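Local coordinates for chitin deacetylase 1 (Bombyx mori, PDB 5ZNT), which removes the N-acetyl groups of chitin as a zinc-dependent enzyme of carbohydrate esterase family 4, yielding chitosan and acetate, at residues L167-L181 / A207-R219. Residues are numbered along the deposited sequence; the frame is centred on the assembly and turned at random.
Sequences LYDSTITAPLSNPPL and AVWEMVMNELDRR. Unlike the reference sequence in segment 167-181: Pro-180 (reference Arg).
The Trp-209 indole receives Leu-167 O at its edge, close to the ring plane, and the Leu-167 side chain lies alongside, its CD1 3.7 Å from Trp-209 CD1. Met-211 CG meets the Tyr-168 ring obliquely, 3.6 Å from Tyr-168 CD1. The Asp-169 and Glu-210 carboxylates lie side by side, planes 58° apart, with Asp-169 OD2 2.6 Å from Glu-210 OE1. Bent at chi2 (61°), Glu-210 puts OE2 within 3.1 Å of Ile-172 N, whose N-H meets it from well above the carboxylate plane (49°). The Asn-214 amide clasps the backbone of Leu-181 twice: ND2 gives a 2.9 Å bond to a lone pair of Leu-181 O, and OD1 accepts from Leu-181 N. Glu-215 OE1 takes Leu-176 N on its anti side at 2.9 Å, while its OE2 binds His-195. Two short parallel pairings, 168-169 with 209-210 and 173-174 with 213-214, are offset by one residue. They belong to a mixed sheet of the deacetylase domain near the zinc site, the Thr-171 side chain about 7 Å from that of zinc ligand His-101. Strands 144-145 and 184-185 flank them; helix 303-311 packs on Tyr-168 and Trp-209, helix 243-258 on Leu-176, Pro-180 and Leu-216.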
# COMPACT_ATOMS: atom_id res chain seq x y z
N LEU A 167 9.36 -6.48 -3.73
CA LEU A 167 9.28 -5.72 -4.97
C LEU A 167 9.30 -4.22 -4.70
O LEU A 167 10.02 -3.47 -5.37
CB LEU A 167 8.01 -6.10 -5.74
CG LEU A 167 7.75 -5.33 -7.03
CD1 LEU A 167 8.89 -5.59 -8.05
CD2 LEU A 167 6.37 -5.70 -7.59
N TYR A 168 8.52 -3.76 -3.74
CA TYR A 168 8.41 -2.33 -3.56
C TYR A 168 8.24 -1.98 -2.11
O TYR A 168 7.74 -2.78 -1.30
CB TYR A 168 7.25 -1.73 -4.36
CG TYR A 168 5.87 -2.14 -3.86
CD1 TYR A 168 5.21 -1.39 -2.89
CD2 TYR A 168 5.26 -3.29 -4.35
CE1 TYR A 168 3.95 -1.77 -2.42
CE2 TYR A 168 4.00 -3.68 -3.88
CZ TYR A 168 3.35 -2.91 -2.93
OH TYR A 168 2.12 -3.30 -2.46
N ASP A 169 8.63 -0.75 -1.80
CA ASP A 169 8.31 -0.08 -0.56
C ASP A 169 7.28 1.01 -0.82
O ASP A 169 7.25 1.62 -1.90
CB ASP A 169 9.56 0.52 0.06
CG ASP A 169 9.26 1.38 1.24
OD1 ASP A 169 8.86 0.82 2.28
OD2 ASP A 169 9.37 2.62 1.14
N SER A 170 6.41 1.25 0.17
CA SER A 170 5.52 2.41 0.16
C SER A 170 5.55 3.00 1.57
O SER A 170 4.58 2.95 2.33
CB SER A 170 4.09 2.07 -0.27
OG SER A 170 3.33 3.29 -0.44
N THR A 171 6.70 3.54 1.93
CA THR A 171 6.91 4.22 3.20
C THR A 171 7.38 5.66 3.05
O THR A 171 7.14 6.48 3.93
CB THR A 171 7.95 3.44 4.03
OG1 THR A 171 7.59 2.06 4.08
CG2 THR A 171 8.07 4.01 5.43
N ILE A 172 8.03 5.99 1.94
CA ILE A 172 8.63 7.30 1.75
C ILE A 172 7.56 8.29 1.33
O ILE A 172 6.80 8.04 0.38
CB ILE A 172 9.76 7.22 0.71
CG1 ILE A 172 10.89 6.37 1.29
CG2 ILE A 172 10.24 8.65 0.33
CD1 ILE A 172 11.98 6.07 0.28
N THR A 173 7.46 9.40 2.05
CA THR A 173 6.50 10.45 1.73
C THR A 173 7.16 11.52 0.86
O THR A 173 8.32 11.87 1.07
CB THR A 173 5.95 11.07 3.02
OG1 THR A 173 5.23 10.07 3.76
CG2 THR A 173 5.05 12.19 2.69
N ALA A 174 6.42 12.02 -0.14
CA ALA A 174 6.90 13.15 -0.92
C ALA A 174 6.12 14.39 -0.55
O ALA A 174 4.88 14.33 -0.53
CB ALA A 174 6.77 12.89 -2.43
N PRO A 175 6.76 15.51 -0.24
CA PRO A 175 6.00 16.69 0.15
C PRO A 175 5.05 17.12 -0.96
O PRO A 175 5.32 16.89 -2.15
CB PRO A 175 7.08 17.76 0.41
CG PRO A 175 8.25 17.31 -0.35
CD PRO A 175 8.21 15.78 -0.33
N LEU A 176 3.93 17.70 -0.55
CA LEU A 176 2.94 18.26 -1.46
C LEU A 176 3.63 19.06 -2.56
O LEU A 176 4.43 19.96 -2.27
CB LEU A 176 1.97 19.15 -0.69
CG LEU A 176 0.90 19.83 -1.54
CD1 LEU A 176 0.02 18.79 -2.24
CD2 LEU A 176 0.05 20.80 -0.74
N SER A 177 3.37 18.67 -3.80
CA SER A 177 4.05 19.16 -4.99
C SER A 177 3.03 19.21 -6.11
O SER A 177 2.09 18.41 -6.14
CB SER A 177 5.20 18.25 -5.44
OG SER A 177 6.26 18.19 -4.51
N ASN A 178 3.23 20.14 -7.05
CA ASN A 178 2.44 20.19 -8.28
C ASN A 178 3.39 20.30 -9.47
O ASN A 178 4.10 21.32 -9.60
CB ASN A 178 1.46 21.35 -8.24
CG ASN A 178 0.38 21.13 -7.22
OD1 ASN A 178 -0.46 20.23 -7.37
ND2 ASN A 178 0.39 21.93 -6.16
N PRO A 179 3.45 19.29 -10.34
CA PRO A 179 2.62 18.09 -10.22
C PRO A 179 3.13 17.10 -9.14
O PRO A 179 4.27 17.24 -8.69
CB PRO A 179 2.70 17.48 -11.62
CG PRO A 179 4.04 17.90 -12.13
CD PRO A 179 4.33 19.25 -11.52
N PRO A 180 2.28 16.16 -8.73
CA PRO A 180 2.74 15.08 -7.83
C PRO A 180 3.68 14.14 -8.56
O PRO A 180 3.90 14.24 -9.77
CB PRO A 180 1.45 14.38 -7.41
CG PRO A 180 0.51 14.63 -8.59
CD PRO A 180 0.85 16.03 -9.06
N LEU A 181 4.24 13.18 -7.81
CA LEU A 181 5.32 12.34 -8.32
C LEU A 181 4.82 10.96 -8.71
O LEU A 181 3.93 10.40 -8.06
CB LEU A 181 6.44 12.21 -7.28
CG LEU A 181 7.52 13.31 -7.23
CD1 LEU A 181 6.90 14.68 -7.02
CD2 LEU A 181 8.56 13.03 -6.15
N ALA A 207 17.84 -2.02 -5.53
CA ALA A 207 16.97 -2.56 -6.57
C ALA A 207 15.56 -2.80 -6.03
O ALA A 207 15.07 -3.93 -5.96
CB ALA A 207 17.56 -3.85 -7.13
N VAL A 208 14.90 -1.69 -5.67
CA VAL A 208 13.60 -1.71 -5.02
C VAL A 208 12.77 -0.59 -5.61
O VAL A 208 13.27 0.53 -5.81
CB VAL A 208 13.71 -1.50 -3.49
CG1 VAL A 208 12.32 -1.57 -2.83
CG2 VAL A 208 14.67 -2.54 -2.85
N TRP A 209 11.49 -0.85 -5.86
CA TRP A 209 10.58 0.20 -6.28
C TRP A 209 10.09 0.98 -5.06
O TRP A 209 9.92 0.42 -3.98
CB TRP A 209 9.37 -0.39 -7.01
CG TRP A 209 9.66 -0.89 -8.37
CD1 TRP A 209 10.11 -2.14 -8.72
CD2 TRP A 209 9.51 -0.16 -9.60
NE1 TRP A 209 10.23 -2.23 -10.09
CE2 TRP A 209 9.88 -1.03 -10.65
CE3 TRP A 209 9.09 1.14 -9.90
CZ2 TRP A 209 9.85 -0.64 -11.99
CZ3 TRP A 209 9.06 1.53 -11.24
CH2 TRP A 209 9.44 0.64 -12.27
N GLU A 210 9.86 2.28 -5.26
CA GLU A 210 9.23 3.11 -4.24
C GLU A 210 7.87 3.55 -4.74
O GLU A 210 7.78 4.40 -5.64
CB GLU A 210 10.07 4.33 -3.86
CG GLU A 210 9.37 5.24 -2.84
CD GLU A 210 9.09 4.50 -1.53
OE1 GLU A 210 9.95 3.70 -1.13
OE2 GLU A 210 8.04 4.72 -0.90
N MET A 211 6.80 3.01 -4.14
CA MET A 211 5.45 3.51 -4.40
C MET A 211 5.26 4.75 -3.54
O MET A 211 4.65 4.72 -2.48
CB MET A 211 4.41 2.44 -4.10
CG MET A 211 4.37 1.33 -5.14
SD MET A 211 3.91 1.93 -6.80
CE MET A 211 2.30 2.68 -6.48
N VAL A 212 5.79 5.87 -4.05
CA VAL A 212 5.96 7.05 -3.22
C VAL A 212 4.60 7.55 -2.76
O VAL A 212 3.59 7.45 -3.48
CB VAL A 212 6.74 8.13 -4.00
CG1 VAL A 212 5.99 8.57 -5.28
CG2 VAL A 212 7.05 9.33 -3.11
N MET A 213 4.56 8.06 -1.53
CA MET A 213 3.32 8.52 -0.91
C MET A 213 3.28 10.04 -1.05
O MET A 213 3.82 10.76 -0.22
CB MET A 213 3.24 8.07 0.55
CG MET A 213 3.24 6.53 0.72
SD MET A 213 3.30 6.00 2.47
CE MET A 213 1.67 6.43 3.05
N ASN A 214 2.64 10.51 -2.13
CA ASN A 214 2.46 11.95 -2.31
C ASN A 214 1.53 12.49 -1.24
O ASN A 214 0.44 11.97 -1.04
CB ASN A 214 1.85 12.24 -3.68
CG ASN A 214 2.82 12.00 -4.81
OD1 ASN A 214 3.75 12.78 -5.01
ND2 ASN A 214 2.59 10.92 -5.56
N GLU A 215 1.95 13.56 -0.57
CA GLU A 215 1.04 14.24 0.34
C GLU A 215 -0.15 14.79 -0.44
O GLU A 215 -0.03 15.18 -1.59
CB GLU A 215 1.74 15.38 1.06
CG GLU A 215 2.75 14.93 2.11
CD GLU A 215 3.29 16.11 2.89
OE1 GLU A 215 3.40 17.22 2.31
OE2 GLU A 215 3.59 15.94 4.08
N LEU A 216 -1.30 14.79 0.21
CA LEU A 216 -2.49 15.39 -0.37
C LEU A 216 -2.64 16.81 0.16
O LEU A 216 -2.15 17.15 1.24
CB LEU A 216 -3.73 14.55 -0.06
CG LEU A 216 -4.08 13.36 -0.99
CD1 LEU A 216 -2.90 12.55 -1.41
CD2 LEU A 216 -5.10 12.45 -0.31
N ASP A 217 -3.31 17.66 -0.64
CA ASP A 217 -3.54 19.06 -0.32
C ASP A 217 -4.81 19.15 0.52
O ASP A 217 -5.90 18.82 0.06
CB ASP A 217 -3.65 19.87 -1.61
CG ASP A 217 -3.87 21.38 -1.39
OD1 ASP A 217 -3.99 21.85 -0.24
OD2 ASP A 217 -3.92 22.10 -2.40
N ARG A 218 -4.67 19.55 1.78
CA ARG A 218 -5.81 19.56 2.68
C ARG A 218 -6.51 20.92 2.73
O ARG A 218 -7.43 21.09 3.54
CB ARG A 218 -5.35 19.18 4.08
CG ARG A 218 -4.43 20.25 4.59
CD ARG A 218 -4.34 20.26 6.05
NE ARG A 218 -3.32 19.33 6.49
CZ ARG A 218 -2.85 19.29 7.72
NH1 ARG A 218 -3.33 20.16 8.62
NH2 ARG A 218 -1.92 18.40 8.06
N ARG A 219 -6.08 21.89 1.92
CA ARG A 219 -6.64 23.23 2.00
C ARG A 219 -8.12 23.19 1.65
O ARG A 219 -8.50 22.71 0.58
CB ARG A 219 -5.89 24.18 1.08
CG ARG A 219 -4.56 24.67 1.64
CD ARG A 219 -3.84 25.52 0.62
NE ARG A 219 -3.79 24.85 -0.68
CZ ARG A 219 -3.52 25.46 -1.83
NH1 ARG A 219 -3.30 26.77 -1.86
NH2 ARG A 219 -3.50 24.76 -2.96
O HOH W 1 12.20 -4.60 -6.92
O HOH W 2 3.96 15.06 -3.89
O HOH W 3 1.43 16.17 -3.90
O HOH W 4 -1.83 22.13 -4.42